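Local coordinates for protein putative acyl-CoA thioester hydrolase YbhC (PDB 3GRH) that is a putative thioesterase anchored as a lipoprotein in the outer membrane, belonging to the pectinesterase family yet neither binding pectin nor hydrolysing its esters, at residues I92-V96 with T120-P124; I144-G150 with C192-F196; T209-T213 with A225-R229. All coordinates share one frame; numbering follows the deposited sequence.

Interaction 1: residues I92-V96 with T120-P124; sequences IQAAV and TVYVP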
ATOM      1  N   ILE A  92     -11.783   1.938  18.342  1.00 11.63           N
ATOM      2  CA  ILE A  92     -11.623   0.808  17.454  1.00 11.68           C
ATOM      3  C   ILE A  92     -10.637  -0.174  18.034  1.00 10.97           C
ATOM      4  O   ILE A  92     -10.863  -1.414  18.018  1.00 11.74           O
ATOM      5  CB  ILE A  92     -11.187   1.227  16.057  1.00 12.34           C
ATOM      6  CG1 ILE A  92     -12.257   2.203  15.469  1.00 12.46           C
ATOM      7  CG2 ILE A  92     -10.912   0.021  15.235  1.00 10.55           C
ATOM      8  CD1 ILE A  92     -11.894   2.805  14.203  1.00 15.48           C
ATOM      9  N   GLN A  93      -9.606   0.345  18.702  1.00 10.84           N
ATOM     10  CA  GLN A  93      -8.654  -0.530  19.365  1.00 10.88           C
ATOM     11  C   GLN A  93      -9.304  -1.404  20.402  1.00 10.57           C
ATOM     12  O   GLN A  93      -8.956  -2.577  20.496  1.00 12.64           O
ATOM     13  CB  GLN A  93      -7.491   0.222  20.008  1.00  9.76           C
ATOM     14  CG  GLN A  93      -6.395  -0.644  20.524  1.00 10.15           C
ATOM     15  CD  GLN A  93      -5.619  -1.274  19.427  1.00  9.99           C
ATOM     16  OE1 GLN A  93      -4.968  -0.564  18.711  1.00 10.07           O
ATOM     17  NE2 GLN A  93      -5.618  -2.574  19.347  1.00 11.58           N
ATOM     18  N   ALA A  94     -10.269  -0.886  21.159  1.00 12.53           N
ATOM     19  CA  ALA A  94     -10.946  -1.690  22.160  1.00 11.92           C
ATOM     20  C   ALA A  94     -11.715  -2.848  21.564  1.00 11.35           C
ATOM     21  O   ALA A  94     -11.794  -3.949  22.175  1.00 12.41           O
ATOM     22  CB  ALA A  94     -11.836  -0.779  22.990  1.00 12.45           C
ATOM     23  N   ALA A  95     -12.362  -2.619  20.420  1.00 11.79           N
ATOM     24  CA  ALA A  95     -13.088  -3.669  19.749  1.00 11.25           C
ATOM     25  C   ALA A  95     -12.133  -4.685  19.175  1.00 11.50           C
ATOM     26  O   ALA A  95     -12.418  -5.838  19.176  1.00 12.84           O
ATOM     27  CB  ALA A  95     -13.970  -3.088  18.597  1.00 12.05           C
ATOM     28  N   VAL A  96     -11.047  -4.247  18.559  1.00 11.66           N
ATOM     29  CA  VAL A  96     -10.009  -5.182  18.071  1.00 11.81           C
ATOM     30  C   VAL A  96      -9.492  -6.048  19.179  1.00 12.46           C
ATOM     31  O   VAL A  96      -9.387  -7.228  19.032  1.00 13.28           O
ATOM     32  CB  VAL A  96      -8.844  -4.442  17.392  1.00 13.08           C
ATOM     33  CG1 VAL A  96      -7.631  -5.355  17.151  1.00 16.06           C
ATOM     34  CG2 VAL A  96      -9.310  -3.777  16.086  1.00 12.41           C
ATOM     35  N   THR A 120      -4.472   5.528  17.084  1.00  8.80           N
ATOM     36  CA  THR A 120      -3.963   4.398  16.380  1.00  7.98           C
ATOM     37  C   THR A 120      -4.892   3.203  16.459  1.00  8.24           C
ATOM     38  O   THR A 120      -5.645   3.041  17.431  1.00  8.96           O
ATOM     39  CB  THR A 120      -2.587   4.012  16.934  1.00  8.73           C
ATOM     40  OG1 THR A 120      -2.686   3.837  18.344  1.00  9.43           O
ATOM     41  CG2 THR A 120      -1.487   5.017  16.570  1.00 13.19           C
ATOM     42  N   VAL A 121      -4.743   2.277  15.489  1.00  7.16           N
ATOM     43  CA  VAL A 121      -5.444   0.971  15.553  1.00  8.01           C
ATOM     44  C   VAL A 121      -4.336   0.004  15.170  1.00  9.46           C
ATOM     45  O   VAL A 121      -3.817   0.029  14.050  1.00  9.38           O
ATOM     46  CB  VAL A 121      -6.552   0.880  14.549  1.00  9.32           C
ATOM     47  CG1 VAL A 121      -7.162  -0.515  14.550  1.00  9.24           C
ATOM     48  CG2 VAL A 121      -7.635   1.919  14.804  1.00  9.53           C
ATOM     49  N   TYR A 122      -3.987  -0.859  16.094  1.00  7.98           N
ATOM     50  CA  TYR A 122      -2.979  -1.908  15.869  1.00  7.89           C
ATOM     51  C   TYR A 122      -3.707  -3.242  15.912  1.00  8.75           C
ATOM     52  O   TYR A 122      -4.413  -3.573  16.884  1.00  9.83           O
ATOM     53  CB  TYR A 122      -1.972  -1.882  16.964  1.00  7.61           C
ATOM     54  CG  TYR A 122      -0.946  -0.767  16.958  1.00  8.85           C
ATOM     55  CD1 TYR A 122      -0.946   0.242  15.982  1.00  7.82           C
ATOM     56  CD2 TYR A 122      -0.061  -0.675  17.987  1.00 10.70           C
ATOM     57  CE1 TYR A 122      -0.051   1.273  16.019  1.00  9.73           C
ATOM     58  CE2 TYR A 122       0.809   0.361  18.026  1.00 12.29           C
ATOM     59  CZ  TYR A 122       0.837   1.277  17.036  1.00 10.50           C
ATOM     60  OH  TYR A 122       1.786   2.328  17.082  1.00 15.18           O
ATOM     61  N   VAL A 123      -3.586  -3.997  14.816  1.00  8.86           N
ATOM     62  CA  VAL A 123      -4.296  -5.297  14.705  1.00  8.41           C
ATOM     63  C   VAL A 123      -3.216  -6.353  14.707  1.00  9.84           C
ATOM     64  O   VAL A 123      -2.455  -6.461  13.769  1.00  9.36           O
ATOM     65  CB  VAL A 123      -5.135  -5.431  13.432  1.00  9.49           C
ATOM     66  CG1 VAL A 123      -6.032  -6.680  13.494  1.00 10.86           C
ATOM     67  CG2 VAL A 123      -6.078  -4.215  13.282  1.00 10.90           C
ATOM     68  N   PRO A 124      -3.122  -7.138  15.754  1.00  8.21           N
ATOM     69  CA  PRO A 124      -2.019  -8.099  15.854  1.00  9.54           C
ATOM     70  C   PRO A 124      -2.215  -9.345  15.063  1.00  9.32           C
ATOM     71  O   PRO A 124      -3.296  -9.642  14.549  1.00  9.58           O
ATOM     72  CB  PRO A 124      -1.988  -8.386  17.371  1.00 11.59           C
ATOM     73  CG  PRO A 124      -3.348  -8.221  17.759  1.00 12.41           C
ATOM     74  CD  PRO A 124      -3.861  -7.069  17.032  1.00 10.86           C
TER
HETATM   75  O   HOH W   1      -8.301   3.005  18.468  1.00 16.11           O
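Gln93 sets its side-chain amide against the backbone of Tyr122 and bonds to it twice. OE1 of Gln93 accepts from N of Tyr122 at 2.8 Å, nearly straight at 171°, and NE2 of Gln93 donates to O of Tyr122 at 2.9 Å, in the plane of that carbonyl and on a lone pair. CG stands anti to the backbone N, and a bend at chi2 (71°) carries the amide off the helix to the strand edge. Glutamine suits the place because acceptor and donor sit side by side, imitating a neighbouring strand. Tyr167 OH also bonds OE1 and Asp97 OD1 also bonds NE2, which fixes the rotation of the amide. YbhC folds as a right-handed parallel beta-helix, and here helix 92-100 covers its N-terminal end: segment 92-96 runs 17° from strand 121-123, whose other edge pairs with strand 196-198. The apolar side is close-packed where CG2 of Ile92 meets both methyls of Val121, 3.8 Å from Val121 CG2. CG1 of Val96 rests on Pro124 CD at 4.1 Å, the branched Ile92 and Val96 filling the space between helix and strand. Toward Thr120 the fit is looser: a water links the two segments, accepting from N of Gln93, in the first turn of the helix, at 3.0 Å and donating to O of Thr120 at 2.9 Å. Lys166 NZ bonds that same carbonyl oxygen.

Interaction 2: residues I144-G150 with C192-F196; sequences IGLSLDG and CSAVF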
ATOM      1  N   ILE A 144     -10.689   7.374  10.460  1.00  9.76           N
ATOM      2  CA  ILE A 144      -9.730   6.907  11.443  1.00 11.73           C
ATOM      3  C   ILE A 144      -8.457   7.702  11.237  1.00 12.84           C
ATOM      4  O   ILE A 144      -7.959   7.780  10.120  1.00 13.75           O
ATOM      5  CB  ILE A 144      -9.404   5.439  11.187  1.00 11.40           C
ATOM      6  CG1 ILE A 144     -10.652   4.600  11.416  1.00 14.34           C
ATOM      7  CG2 ILE A 144      -8.198   5.014  12.092  1.00 14.41           C
ATOM      8  CD1 ILE A 144     -10.368   3.123  10.980  1.00 17.07           C
ATOM      9  N   GLY A 145      -7.980   8.411  12.243  1.00 11.78           N
ATOM     10  CA  GLY A 145      -6.832   9.274  11.996  1.00 11.30           C
ATOM     11  C   GLY A 145      -6.058   9.621  13.257  1.00 10.37           C
ATOM     12  O   GLY A 145      -6.520   9.572  14.390  1.00 11.68           O
ATOM     13  N   LEU A 146      -4.829   9.985  13.009  1.00 10.47           N
ATOM     14  CA  LEU A 146      -3.930  10.550  14.030  1.00  9.24           C
ATOM     15  C   LEU A 146      -2.772  11.219  13.230  1.00  9.01           C
ATOM     16  O   LEU A 146      -2.553  10.837  12.080  1.00  9.59           O
ATOM     17  CB  LEU A 146      -3.351   9.488  14.983  1.00 10.30           C
ATOM     18  CG  LEU A 146      -2.721   9.947  16.247  1.00 10.05           C
ATOM     19  CD1 LEU A 146      -3.782  10.597  17.140  1.00 11.84           C
ATOM     20  CD2 LEU A 146      -2.011   8.775  16.927  1.00 11.40           C
ATOM     21  N   SER A 147      -2.059  12.169  13.821  1.00  9.74           N
ATOM     22  CA  SER A 147      -0.890  12.784  13.186  1.00  9.32           C
ATOM     23  C   SER A 147       0.346  12.189  13.780  1.00 10.41           C
ATOM     24  O   SER A 147       0.614  12.359  14.960  1.00 11.35           O
ATOM     25  CB  SER A 147      -0.857  14.288  13.409  1.00 10.23           C
ATOM     26  OG  SER A 147      -1.964  14.904  12.796  1.00 13.37           O
ATOM     27  N   LEU A 148       1.137  11.472  12.985  1.00  9.30           N
ATOM     28  CA  LEU A 148       2.390  10.915  13.435  1.00  9.37           C
ATOM     29  C   LEU A 148       3.450  11.066  12.358  1.00  8.75           C
ATOM     30  O   LEU A 148       3.198  10.837  11.179  1.00 10.45           O
ATOM     31  CB  LEU A 148       2.280   9.454  13.709  1.00 10.41           C
ATOM     32  CG  LEU A 148       1.340   9.006  14.795  1.00  9.94           C
ATOM     33  CD1 LEU A 148       1.267   7.444  14.744  1.00 13.79           C
ATOM     34  CD2 LEU A 148       1.701   9.578  16.211  1.00  9.59           C
ATOM     35  N   ASP A 149       4.601  11.519  12.744  1.00 10.42           N
ATOM     36  CA  ASP A 149       5.716  11.805  11.818  1.00 12.40           C
ATOM     37  C   ASP A 149       6.906  10.940  12.218  1.00 12.19           C
ATOM     38  O   ASP A 149       7.274  10.912  13.364  1.00 12.88           O
ATOM     39  CB  ASP A 149       6.079  13.267  11.951  1.00 14.22           C
ATOM     40  CG  ASP A 149       7.146  13.793  10.941  1.00 15.74           C
ATOM     41  OD1 ASP A 149       8.018  13.082  10.377  1.00 22.60           O
ATOM     42  OD2 ASP A 149       7.145  15.057  10.706  1.00 20.48           O
ATOM     43  N   GLY A 150       7.513  10.268  11.262  1.00 11.62           N
ATOM     44  CA  GLY A 150       8.717   9.466  11.535  1.00 12.36           C
ATOM     45  C   GLY A 150       9.834  10.250  12.162  1.00 13.15           C
ATOM     46  O   GLY A 150      10.611   9.683  12.850  1.00 13.39           O
ATOM     47  N   CYS A 192       7.248   3.212  12.513  1.00 15.56           N
ATOM     48  CA  CYS A 192       6.432   3.443  13.674  1.00 14.12           C
ATOM     49  C   CYS A 192       5.460   4.562  13.465  1.00 10.80           C
ATOM     50  O   CYS A 192       4.765   4.955  14.407  1.00 10.68           O
ATOM     51  CB  CYS A 192       7.287   3.848  14.833  1.00 15.07           C
ATOM     52  SG  CYS A 192       8.475   2.538  15.306  1.00 21.73           S
ATOM     53  N   SER A 193       5.396   5.137  12.276  1.00 11.36           N
ATOM     54  CA  SER A 193       4.541   6.320  12.076  1.00 10.85           C
ATOM     55  C   SER A 193       3.132   5.975  11.627  1.00 11.12           C
ATOM     56  O   SER A 193       2.369   6.845  11.365  1.00 10.21           O
ATOM     57  CB  SER A 193       5.158   7.271  11.008  1.00 11.91           C
ATOM     58  OG  SER A 193       5.106   6.646   9.714  1.00 10.81           O
ATOM     59  N   ALA A 194       2.786   4.700  11.537  1.00  9.63           N
ATOM     60  CA  ALA A 194       1.467   4.322  11.028  1.00 10.18           C
ATOM     61  C   ALA A 194       0.332   4.591  11.956  1.00  9.96           C
ATOM     62  O   ALA A 194       0.426   4.201  13.133  1.00 11.21           O
ATOM     63  CB  ALA A 194       1.446   2.795  10.546  1.00 12.54           C
ATOM     64  N   VAL A 195      -0.779   5.090  11.429  1.00  7.83           N
ATOM     65  CA  VAL A 195      -2.019   5.253  12.223  1.00  8.58           C
ATOM     66  C   VAL A 195      -2.663   3.890  12.415  1.00  8.04           C
ATOM     67  O   VAL A 195      -3.111   3.548  13.486  1.00  7.93           O
ATOM     68  CB  VAL A 195      -2.997   6.249  11.532  1.00  8.26           C
ATOM     69  CG1 VAL A 195      -4.323   6.299  12.309  1.00 10.14           C
ATOM     70  CG2 VAL A 195      -2.326   7.635  11.393  1.00  9.43           C
ATOM     71  N   PHE A 196      -2.792   3.141  11.325  1.00  8.28           N
ATOM     72  CA  PHE A 196      -3.412   1.827  11.306  1.00  6.74           C
ATOM     73  C   PHE A 196      -2.310   0.878  10.907  1.00  6.53           C
ATOM     74  O   PHE A 196      -1.758   0.990   9.826  1.00  7.82           O
ATOM     75  CB  PHE A 196      -4.566   1.800  10.278  1.00  7.48           C
ATOM     76  CG  PHE A 196      -5.473   0.686  10.406  1.00  8.36           C
ATOM     77  CD1 PHE A 196      -6.789   0.864  10.861  1.00 12.28           C
ATOM     78  CD2 PHE A 196      -5.074  -0.562  10.147  1.00  9.73           C
ATOM     79  CE1 PHE A 196      -7.626  -0.184  10.976  1.00 13.55           C
ATOM     80  CE2 PHE A 196      -5.955  -1.682  10.333  1.00 10.11           C
ATOM     81  CZ  PHE A 196      -7.225  -1.434  10.746  1.00  8.84           C
TER
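OG of Ser193 is gripped twice, by the backbone O of Val190 and the backbone N of Val226, while CB of the same serine packs 3.8 Å from N of Gly150. The hydroxyl lies between its own backbone N and carbonyl carbon (chi1 68°), a compact rotamer that turns it to these two partners. Leu148 covers the carbonyl of Ser193 itself: its CB is 3.5 Å from Ser193 O, and its CD1 reaches Ala194 O at 3.7 Å. Here the loop before strand 196-198 packs on strand 142-146 of the beta-helix. CG2 of Val195 presses on O of Leu146 at 3.3 Å, the tightest approach here, and CG1 of Val195 rests on C of Gly145 at 3.9 Å. A beta-branched residue suits this place because its two methyls can bear on the backbone of Gly145 and Leu146. The side chains of Ile144 and Val195 meet obliquely, CG2 of Ile144 on CG1 of Val195 at 4.1 Å, and CD1 of Ile144 meets the Phe196 ring at its edge, 4.2 Å from CD1 of the phenylalanine. Phe196 also packs on Val121, Val123, Ile210 and Leu228. At the far end Cys192 is tied by a disulfide to Cys180. With the serine hydroxyl bonded elsewhere in the chain, the two segments meet through methyls laid on backbone and on one another, so shape rather than direct polar bonding joins them.

Interaction 3: residues T209-T213 with A225-R229; sequences TIENT and AVALR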
ATOM      1  N   THR A 209     -12.221   5.282   5.966  1.00  6.82           N
ATOM      2  CA  THR A 209     -11.132   6.199   5.615  1.00  7.43           C
ATOM      3  C   THR A 209     -10.101   6.088   6.680  1.00  6.54           C
ATOM      4  O   THR A 209     -10.406   6.141   7.846  1.00  9.43           O
ATOM      5  CB  THR A 209     -11.598   7.669   5.505  1.00  8.51           C
ATOM      6  OG1 THR A 209     -12.550   7.690   4.419  1.00 11.16           O
ATOM      7  CG2 THR A 209     -10.440   8.607   5.163  1.00 12.33           C
ATOM      8  N   ILE A 210      -8.854   5.977   6.242  1.00  7.90           N
ATOM      9  CA  ILE A 210      -7.697   5.960   7.186  1.00  7.38           C
ATOM     10  C   ILE A 210      -6.746   7.074   6.752  1.00  8.21           C
ATOM     11  O   ILE A 210      -6.411   7.166   5.599  1.00  8.31           O
ATOM     12  CB  ILE A 210      -6.958   4.675   7.191  1.00  7.95           C
ATOM     13  CG1 ILE A 210      -7.839   3.522   7.711  1.00  9.29           C
ATOM     14  CG2 ILE A 210      -5.713   4.838   8.069  1.00 11.18           C
ATOM     15  CD1 ILE A 210      -7.375   2.111   7.312  1.00 12.60           C
ATOM     16  N   GLU A 211      -6.414   7.982   7.677  1.00  9.42           N
ATOM     17  CA  GLU A 211      -5.668   9.210   7.316  1.00  9.27           C
ATOM     18  C   GLU A 211      -4.579   9.405   8.378  1.00 10.19           C
ATOM     19  O   GLU A 211      -4.843   9.350   9.564  1.00 10.62           O
ATOM     20  CB  GLU A 211      -6.612  10.411   7.250  1.00 10.89           C
ATOM     21  CG  GLU A 211      -5.963  11.702   6.855  1.00 14.99           C
ATOM     22  CD  GLU A 211      -6.909  12.811   6.476  1.00 20.39           C
ATOM     23  OE1 GLU A 211      -7.792  12.546   5.617  1.00 28.07           O
ATOM     24  OE2 GLU A 211      -6.721  13.943   6.975  1.00 29.60           O
ATOM     25  N   ASN A 212      -3.372   9.667   7.917  1.00  8.66           N
ATOM     26  CA  ASN A 212      -2.355  10.310   8.764  1.00  7.34           C
ATOM     27  C   ASN A 212      -2.503  11.809   8.566  1.00  8.40           C
ATOM     28  O   ASN A 212      -2.272  12.305   7.482  1.00  8.14           O
ATOM     29  CB  ASN A 212      -0.955   9.782   8.515  1.00  8.15           C
ATOM     30  CG  ASN A 212      -0.000  10.194   9.560  1.00  7.91           C
ATOM     31  OD1 ASN A 212      -0.025  11.365   9.941  1.00  8.26           O
ATOM     32  ND2 ASN A 212       0.930   9.308   9.968  1.00  7.77           N
ATOM     33  N   THR A 213      -3.010  12.420   9.611  1.00  8.99           N
ATOM     34  CA  THR A 213      -3.537  13.786   9.530  1.00  9.57           C
ATOM     35  C   THR A 213      -2.382  14.797   9.673  1.00 10.51           C
ATOM     36  O   THR A 213      -2.631  16.032   9.723  1.00 12.19           O
ATOM     37  CB  THR A 213      -4.604  13.994  10.581  1.00  7.51           C
ATOM     38  OG1 THR A 213      -4.102  13.664  11.886  1.00 12.35           O
ATOM     39  CG2 THR A 213      -5.798  13.073  10.374  1.00 11.86           C
ATOM     40  N   ALA A 225       4.840   9.693   7.106  1.00  9.82           N
ATOM     41  CA  ALA A 225       3.690   9.679   7.920  1.00  8.16           C
ATOM     42  C   ALA A 225       2.667   8.685   7.337  1.00  7.11           C
ATOM     43  O   ALA A 225       1.698   9.059   6.626  1.00  9.40           O
ATOM     44  CB  ALA A 225       3.148  11.064   7.991  1.00 10.08           C
ATOM     45  N   VAL A 226       2.855   7.442   7.742  1.00  8.16           N
ATOM     46  CA  VAL A 226       2.059   6.366   7.196  1.00  7.39           C
ATOM     47  C   VAL A 226       0.645   6.419   7.708  1.00  7.21           C
ATOM     48  O   VAL A 226       0.406   6.602   8.909  1.00  7.74           O
ATOM     49  CB  VAL A 226       2.730   4.991   7.544  1.00  7.31           C
ATOM     50  CG1 VAL A 226       1.859   3.848   7.022  1.00  7.50           C
ATOM     51  CG2 VAL A 226       4.152   4.913   7.013  1.00  9.28           C
ATOM     52  N   ALA A 227      -0.310   6.235   6.794  1.00  7.44           N
ATOM     53  CA  ALA A 227      -1.704   6.097   7.125  1.00  7.04           C
ATOM     54  C   ALA A 227      -1.982   4.643   7.478  1.00  8.79           C
ATOM     55  O   ALA A 227      -2.402   4.352   8.536  1.00  7.02           O
ATOM     56  CB  ALA A 227      -2.570   6.549   6.002  1.00  8.18           C
ATOM     57  N   LEU A 228      -1.741   3.733   6.537  1.00  8.10           N
ATOM     58  CA  LEU A 228      -2.055   2.288   6.701  1.00  7.80           C
ATOM     59  C   LEU A 228      -0.770   1.537   6.449  1.00  8.86           C
ATOM     60  O   LEU A 228      -0.215   1.636   5.399  1.00  8.77           O
ATOM     61  CB  LEU A 228      -3.074   1.869   5.689  1.00  7.21           C
ATOM     62  CG  LEU A 228      -3.436   0.403   5.732  1.00  8.98           C
ATOM     63  CD1 LEU A 228      -3.853  -0.173   7.060  1.00 11.67           C
ATOM     64  CD2 LEU A 228      -4.584   0.243   4.699  1.00 13.12           C
ATOM     65  N   ARG A 229      -0.393   0.685   7.395  1.00  6.49           N
ATOM     66  CA  ARG A 229       0.663  -0.298   7.231  1.00  8.12           C
ATOM     67  C   ARG A 229       0.087  -1.672   7.368  1.00  9.06           C
ATOM     68  O   ARG A 229      -0.668  -1.935   8.319  1.00  9.22           O
ATOM     69  CB  ARG A 229       1.681  -0.108   8.277  1.00  9.49           C
ATOM     70  CG  ARG A 229       2.720  -1.168   8.324  1.00  9.61           C
ATOM     71  CD  ARG A 229       3.855  -0.942   9.227  1.00 11.83           C
ATOM     72  NE  ARG A 229       4.684  -2.142   9.400  1.00 12.63           N
ATOM     73  CZ  ARG A 229       5.630  -2.228  10.325  1.00 12.85           C
ATOM     74  NH1 ARG A 229       5.925  -1.191  11.105  1.00 15.71           N
ATOM     75  NH2 ARG A 229       6.243  -3.369  10.487  1.00 12.82           N
TER
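The flat carboxamide of Asn212 has CB of Ala225 over one face, 3.5 Å from ND2 of Asn212, and CG2 of Val195 over the opposite face. Its edges carry the bonds. ND2 of Asn212 donates to O of Val226 at 3.0 Å and 166°, within the amide's own plane but well above the plane of the receiving carbonyl; it also bonds Leu148 O, and OD1 takes N of Leu214. With CG trans to the main-chain N (chi1 -167°), the group swings across to these partners. With an alanine here, the carbonyls of Val226 and Leu148 and the N-H of Leu214 would probably lose their side-chain mate, and a gap would be likely to open between Ala225 and Val195. Next along, CB of Ala227 sits 3.7 Å from N of Asn212, its small size allowing CA of Ala227 and CA of Asn212 to approach to 4.6 Å. CG2 of Ile210 lies 3.4 Å from O of Ala227, and CD1 of Ile210 touches CD1 of Leu228 at 4.2 Å beside Phe196. The touching parts run nearly antiparallel, 166° apart, without pairing as strands: strand 208-212 and the loop leading into strand 228-230 pack across the interior of one coil, as in the right-handed parallel beta-helix of pectinesterases.

In the fold
All three contacts are buried, yet their chemistry follows their place in the beta-helix. Interaction 1 lies at the N-terminal end, where a helix meets a strand edge through hydrogen bonds of a side-chain amide, a bridging water and aliphatic packing. Interactions 2 and 3, with centres only 6 Å apart, lie deeper: each sets a strand of the coil against a loop leading into another strand, interaction 2 by packing of methyls on backbone and on one another, without direct hydrogen bonds between the segments, interaction 3 by packing plus a single asparagine bond. Strands 115-123, 142-146 and 208-212 are successive neighbours. Val195 O probably bonds Val121 N, joining interactions 1 and 2, while Phe196 O with Arg229 N probably joins 2 and 3.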